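Fatty acid-binding protein homolog (Ascaris suum, PDB 6I8X) binds fatty acids inside a beta-barrel and may sequester potentially toxic fatty acids and their peroxidation products or help maintain the impermeable lipid layer of the eggshell. Local coordinates at residues A54-P59 and H75-L80; Q85-A88 and T92-K95; H110-V113 and T117-E120. All coordinates share one frame; numbering follows the deposited sequence.

Contact 1 of 3, residues A54-P59 and H75-L80; sequences AASGKP and HKDWAL
Ser56 gives its hydroxyl to Asp77: OG bonds to OD1 at 2.6 Å, on the syn lone pair, the one facing the other carboxylate oxygen. The serine sits in a type I beta turn, Ala54 to Gly57, in the loop between strands 47-53 and 62-68. The turn is closed by Gly57 N to Ala54 O, 2.9 Å. Asp77 belongs to a G1 beta bulge, where Asp77 and Trp78 together face Tyr62. The left-handed backbone of Asp77 (phi 60°, psi 44°) fits that role. Asp63 and Arg61 hold the backbone N and O of Asp77. The second carboxylate oxygen has its own partner: a water donates to Asp77 OD2 at 2.8 Å and takes a weak bond from Ser56 N. The turn therefore meets both oxygens, one directly and one through water. Asp63 also takes a bond from Ala55 N, so it ties the turn to the bulge a second time. Lys58 crosses the aspartate at about a right angle, with its chain extended. Lys58 NZ stays 4.4 Å from Asp77 OD1, too far for a salt bridge, though the opposite charges probably still attract. The nearer part of the lysine is aliphatic: Lys58 CD lies 3.4 Å from Asp77 OD1. Ala54, the buried first residue of the turn, sets a methyl group against the carboxylate, its CB 3.3 Å from Asp77 OD1.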
# COMPACT_ATOMS: atom_id res chain seq x y z
N ALA A 54 15.86 2.34 -1.58
CA ALA A 54 16.38 1.47 -0.51
C ALA A 54 17.58 2.06 0.23
O ALA A 54 18.57 2.44 -0.40
CB ALA A 54 16.73 0.10 -1.07
N ALA A 55 17.51 2.11 1.58
CA ALA A 55 18.57 2.61 2.45
C ALA A 55 19.90 1.87 2.22
O ALA A 55 20.97 2.42 2.49
CB ALA A 55 18.15 2.51 3.90
N SER A 56 19.83 0.63 1.69
CA SER A 56 20.98 -0.21 1.37
C SER A 56 21.78 0.30 0.13
O SER A 56 22.90 -0.15 -0.11
CB SER A 56 20.53 -1.64 1.14
OG SER A 56 19.81 -1.70 -0.08
N GLY A 57 21.18 1.21 -0.64
CA GLY A 57 21.81 1.81 -1.81
C GLY A 57 21.70 1.02 -3.10
O GLY A 57 22.25 1.44 -4.12
N LYS A 58 20.99 -0.12 -3.07
CA LYS A 58 20.80 -0.96 -4.26
C LYS A 58 19.88 -0.24 -5.27
O LYS A 58 18.76 0.14 -4.91
CB LYS A 58 20.22 -2.34 -3.88
CG LYS A 58 21.08 -3.13 -2.89
CD LYS A 58 20.37 -4.38 -2.40
CE LYS A 58 21.26 -5.22 -1.51
NZ LYS A 58 20.57 -6.45 -1.04
N PRO A 59 20.37 0.04 -6.51
CA PRO A 59 19.51 0.73 -7.50
C PRO A 59 18.23 -0.05 -7.86
O PRO A 59 18.26 -1.28 -7.92
CB PRO A 59 20.43 0.89 -8.72
CG PRO A 59 21.44 -0.19 -8.57
CD PRO A 59 21.68 -0.32 -7.10
N HIS A 75 8.77 -2.79 4.94
CA HIS A 75 9.18 -3.63 3.80
C HIS A 75 10.45 -3.05 3.19
O HIS A 75 10.42 -1.97 2.60
CB HIS A 75 8.02 -3.73 2.79
CG HIS A 75 6.72 -4.12 3.43
ND1 HIS A 75 6.65 -5.14 4.39
CD2 HIS A 75 5.47 -3.63 3.23
CE1 HIS A 75 5.38 -5.21 4.74
NE2 HIS A 75 4.63 -4.35 4.04
N LYS A 76 11.58 -3.75 3.39
CA LYS A 76 12.91 -3.30 2.95
C LYS A 76 13.48 -4.04 1.76
O LYS A 76 13.40 -5.26 1.68
CB LYS A 76 13.92 -3.37 4.11
CG LYS A 76 13.46 -2.72 5.42
CD LYS A 76 13.52 -1.19 5.39
CE LYS A 76 13.52 -0.59 6.78
NZ LYS A 76 14.76 -0.94 7.54
N ASP A 77 14.11 -3.27 0.85
CA ASP A 77 14.82 -3.71 -0.34
C ASP A 77 13.97 -4.47 -1.35
O ASP A 77 14.43 -5.47 -1.90
CB ASP A 77 16.07 -4.55 0.03
CG ASP A 77 17.28 -3.68 0.20
OD1 ASP A 77 17.70 -3.07 -0.80
OD2 ASP A 77 17.77 -3.57 1.34
N TRP A 78 12.76 -3.98 -1.63
CA TRP A 78 11.93 -4.64 -2.62
C TRP A 78 12.10 -4.03 -4.04
O TRP A 78 12.57 -2.90 -4.18
CB TRP A 78 10.46 -4.72 -2.20
CG TRP A 78 9.85 -3.38 -1.86
CD1 TRP A 78 9.70 -2.85 -0.61
CD2 TRP A 78 9.28 -2.43 -2.78
NE1 TRP A 78 9.08 -1.63 -0.69
CE2 TRP A 78 8.85 -1.33 -2.01
CE3 TRP A 78 9.12 -2.40 -4.18
CZ2 TRP A 78 8.27 -0.19 -2.59
CZ3 TRP A 78 8.59 -1.26 -4.76
CH2 TRP A 78 8.15 -0.18 -3.97
N ALA A 79 11.76 -4.79 -5.07
CA ALA A 79 11.83 -4.34 -6.44
C ALA A 79 10.43 -4.43 -7.06
O ALA A 79 9.63 -5.29 -6.66
CB ALA A 79 12.81 -5.21 -7.23
N LEU A 80 10.13 -3.56 -8.03
CA LEU A 80 8.85 -3.61 -8.75
C LEU A 80 8.76 -4.91 -9.59
O LEU A 80 9.73 -5.30 -10.27
CB LEU A 80 8.66 -2.34 -9.61
CG LEU A 80 8.46 -1.01 -8.82
CD1 LEU A 80 8.62 0.21 -9.72
CD2 LEU A 80 7.09 -0.96 -8.14
O HOH W 1 16.99 -1.01 2.26

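Contact 2 of 3, residues Q85-A88 and T92-K95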
# COMPACT_ATOMS: atom_id res chain seq x y z
N GLN A 85 7.89 -12.06 0.89
CA GLN A 85 7.04 -12.44 2.00
C GLN A 85 7.40 -11.59 3.22
O GLN A 85 8.59 -11.43 3.52
CB GLN A 85 7.16 -13.94 2.32
CG GLN A 85 6.05 -14.39 3.27
CD GLN A 85 6.12 -15.85 3.64
OE1 GLN A 85 6.02 -16.75 2.79
NE2 GLN A 85 6.19 -16.11 4.94
N ASP A 86 6.39 -11.04 3.91
CA ASP A 86 6.58 -10.22 5.10
C ASP A 86 5.31 -10.10 5.94
O ASP A 86 4.22 -10.50 5.51
CB ASP A 86 7.08 -8.81 4.73
CG ASP A 86 7.92 -8.14 5.80
OD1 ASP A 86 8.15 -8.77 6.86
OD2 ASP A 86 8.33 -6.99 5.59
N GLU A 87 5.46 -9.56 7.15
CA GLU A 87 4.35 -9.34 8.05
C GLU A 87 3.57 -8.11 7.57
O GLU A 87 4.17 -7.07 7.24
CB GLU A 87 4.85 -9.17 9.50
CG GLU A 87 3.72 -9.06 10.51
CD GLU A 87 4.12 -9.03 11.97
OE1 GLU A 87 4.99 -8.21 12.33
OE2 GLU A 87 3.49 -9.76 12.76
N ALA A 88 2.23 -8.25 7.52
CA ALA A 88 1.33 -7.18 7.12
C ALA A 88 0.69 -6.57 8.37
O ALA A 88 1.00 -7.01 9.49
CB ALA A 88 0.28 -7.71 6.15
N THR A 92 -0.06 -10.84 10.32
CA THR A 92 0.13 -12.14 9.69
C THR A 92 1.12 -11.99 8.51
O THR A 92 1.39 -10.87 8.07
CB THR A 92 -1.23 -12.75 9.24
OG1 THR A 92 -1.73 -12.01 8.12
CG2 THR A 92 -2.27 -12.80 10.37
N GLN A 93 1.62 -13.12 8.00
CA GLN A 93 2.52 -13.17 6.85
C GLN A 93 1.71 -13.10 5.56
O GLN A 93 0.70 -13.79 5.42
CB GLN A 93 3.33 -14.48 6.88
CG GLN A 93 4.30 -14.57 8.06
CD GLN A 93 5.46 -13.63 7.88
OE1 GLN A 93 6.28 -13.79 6.98
NE2 GLN A 93 5.55 -12.64 8.75
N HIS A 94 2.16 -12.27 4.63
CA HIS A 94 1.53 -12.10 3.32
C HIS A 94 2.61 -12.16 2.28
O HIS A 94 3.75 -11.79 2.56
CB HIS A 94 0.88 -10.67 3.19
CG HIS A 94 -0.42 -10.45 3.91
ND1 HIS A 94 -1.21 -9.35 3.63
CD2 HIS A 94 -1.00 -11.16 4.92
CE1 HIS A 94 -2.25 -9.43 4.45
NE2 HIS A 94 -2.18 -10.50 5.23
N LYS A 95 2.23 -12.54 1.06
CA LYS A 95 3.08 -12.47 -0.11
C LYS A 95 2.69 -11.12 -0.75
O LYS A 95 1.51 -10.86 -1.00
CB LYS A 95 2.86 -13.67 -1.05
CG LYS A 95 3.56 -14.93 -0.54
CD LYS A 95 3.59 -16.04 -1.57
CE LYS A 95 4.26 -17.30 -1.05
NZ LYS A 95 5.70 -17.09 -0.72
O HOH W 2 8.39 -11.18 9.09
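Ala88 N bonds to Thr92 O at 2.8 Å, with an N-H...O angle of 169°. This bond lies at the turn end of the antiparallel hairpin of strands 84-87 and 93-100. Asp86 and His94 follow as a hydrogen-bonded pair, with Asp86 N to His94 O at 3.1 Å and His94 N to Asp86 O at 2.9 Å. On the face that carries Gln85, Glu87, Gln93 and Lys95, two amides meet. Gln85 NE2 donates to Gln93 OE1 at 3.1 Å, almost straight and in the carbonyl plane of the acceptor, on a lone pair. The two amide planes are 60° apart. Gln93 is bent at chi2 (-72°), which folds its amide back over the neighbouring strand. Its NE2 also gives a bond to a water that donates to Asp86 OD1. The carboxylate end of Glu87 is held by Lys71, and Asp86 OD2 by His75. On the other face the CB of Ala88 stands 3.5 Å from the centroid of the His94 ring, squarely over the face, a CH-pi contact. NE2 of the ring bonds to Asp90 in the hairpin's own turn, and ND1 to ND1 of His110 on the next strand. One of the two histidines must supply the proton between them. With NE2 of His94 on an acidic group, and that of His110 on Glu108, the imidazole pair probably carries positive charge.

Contact 3 of 3, residues H110-V113 and T117-E120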
# COMPACT_ATOMS: atom_id res chain seq x y z
N HIS A 110 -1.46 -8.26 -2.23
CA HIS A 110 -1.29 -9.08 -1.04
C HIS A 110 -1.98 -10.41 -1.25
O HIS A 110 -3.11 -10.46 -1.74
CB HIS A 110 -1.87 -8.41 0.21
CG HIS A 110 -1.13 -7.19 0.65
ND1 HIS A 110 -0.65 -7.06 1.94
CD2 HIS A 110 -0.86 -6.05 -0.03
CE1 HIS A 110 -0.07 -5.87 2.00
NE2 HIS A 110 -0.16 -5.23 0.84
N ILE A 111 -1.27 -11.48 -0.90
CA ILE A 111 -1.81 -12.83 -0.89
C ILE A 111 -1.57 -13.32 0.54
O ILE A 111 -0.44 -13.27 1.01
CB ILE A 111 -1.17 -13.80 -1.94
CG1 ILE A 111 -1.28 -13.25 -3.39
CG2 ILE A 111 -1.80 -15.17 -1.83
CD1 ILE A 111 -0.45 -14.05 -4.47
N LYS A 112 -2.62 -13.78 1.23
CA LYS A 112 -2.43 -14.31 2.58
C LYS A 112 -1.72 -15.67 2.50
O LYS A 112 -2.04 -16.48 1.63
CB LYS A 112 -3.77 -14.40 3.34
CG LYS A 112 -4.18 -13.07 3.92
CD LYS A 112 -5.59 -13.06 4.46
CE LYS A 112 -5.99 -11.66 4.86
NZ LYS A 112 -7.44 -11.56 5.16
N VAL A 113 -0.68 -15.86 3.33
CA VAL A 113 0.11 -17.10 3.37
C VAL A 113 -0.77 -18.27 3.88
O VAL A 113 -0.77 -19.36 3.29
CB VAL A 113 1.44 -16.92 4.16
CG1 VAL A 113 2.12 -18.26 4.46
CG2 VAL A 113 2.39 -15.99 3.42
N THR A 117 -6.21 -18.15 -1.18
CA THR A 117 -7.40 -17.76 -1.95
C THR A 117 -7.71 -16.28 -1.72
O THR A 117 -8.40 -15.66 -2.53
CB THR A 117 -8.60 -18.67 -1.58
OG1 THR A 117 -8.92 -18.50 -0.20
CG2 THR A 117 -8.34 -20.15 -1.89
N ASP A 118 -7.21 -15.71 -0.61
CA ASP A 118 -7.39 -14.30 -0.28
C ASP A 118 -6.31 -13.43 -1.00
O ASP A 118 -5.21 -13.25 -0.48
CB ASP A 118 -7.39 -14.09 1.24
CG ASP A 118 -8.10 -12.83 1.68
OD1 ASP A 118 -8.26 -11.91 0.85
OD2 ASP A 118 -8.49 -12.75 2.87
N VAL A 119 -6.66 -12.94 -2.21
CA VAL A 119 -5.82 -12.12 -3.08
C VAL A 119 -6.47 -10.76 -3.25
O VAL A 119 -7.63 -10.68 -3.66
CB VAL A 119 -5.57 -12.79 -4.46
CG1 VAL A 119 -4.76 -11.88 -5.40
CG2 VAL A 119 -4.87 -14.14 -4.31
N GLU A 120 -5.73 -9.68 -2.96
CA GLU A 120 -6.23 -8.32 -3.11
C GLU A 120 -5.16 -7.33 -3.59
O GLU A 120 -4.06 -7.29 -3.03
CB GLU A 120 -6.89 -7.84 -1.80
CG GLU A 120 -7.37 -6.40 -1.92
CD GLU A 120 -8.39 -5.92 -0.93
OE1 GLU A 120 -8.24 -6.22 0.28
OE2 GLU A 120 -9.29 -5.15 -1.34
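The carboxylate of Asp118 is met from above its plane by Lys112. Lys112 NZ reaches Asp118 OD2 at 2.8 Å as a salt bridge, 46° out of that plane. The other oxygen, OD1, goes to Arg32, so two basic groups share one acid. Lys112 gets there with an extended chain, and its CD also lies 3.3 Å from Asp118 OD2. Asp118 CG is turned anti to the backbone N (chi1 -157°), which swings the acid toward the lysine. The backbones pair as well. Lys112 N bonds to Asp118 O at 3.1 Å. His110 and Glu120 form the hydrogen-bonded pair of the ladder, with His110 N to Glu120 O at 2.9 Å and Glu120 N to His110 O at 3.0 Å. The side chains of these two share a face of the sheet. The ring of His110 meets that of Tyr122, while the acid of Glu120 leads away to Tyr28 and Arg32. On the opposite face Ile111 and Val119 lie side by side and point the same way, CG1 of the isoleucine 3.8 Å from CG2 of the valine. The arrangement is the turn end of an antiparallel hairpin in a fatty acid-binding protein barrel. Through Asp118 and Glu120 it is fastened to Arg32, just beyond helix 25-31, part of the two-helix segment typical of this family.

All three contacts reach the same antiparallel sheet that curls into the barrel, and none is wholly buried. Contacts 2 and 3 are hairpin ends with regular ladders, centred about 10 Å apart on adjacent strands, joined by Lys95 N to Ile111 O and by the histidine pair. Contact 2 mixes amide and imidazole chemistry and is partly buried. Contact 3 is a surface contact that adds a salt bridge to its ladder, near the helices. Contact 1, partly buried like contact 2, lacks a ladder between its segments: a loop turn meets a bulge through one carboxylate and a water. It touches contact 2 through His75 and Asp86, across the outermost strands 72-78 and 84-87, but not contact 3.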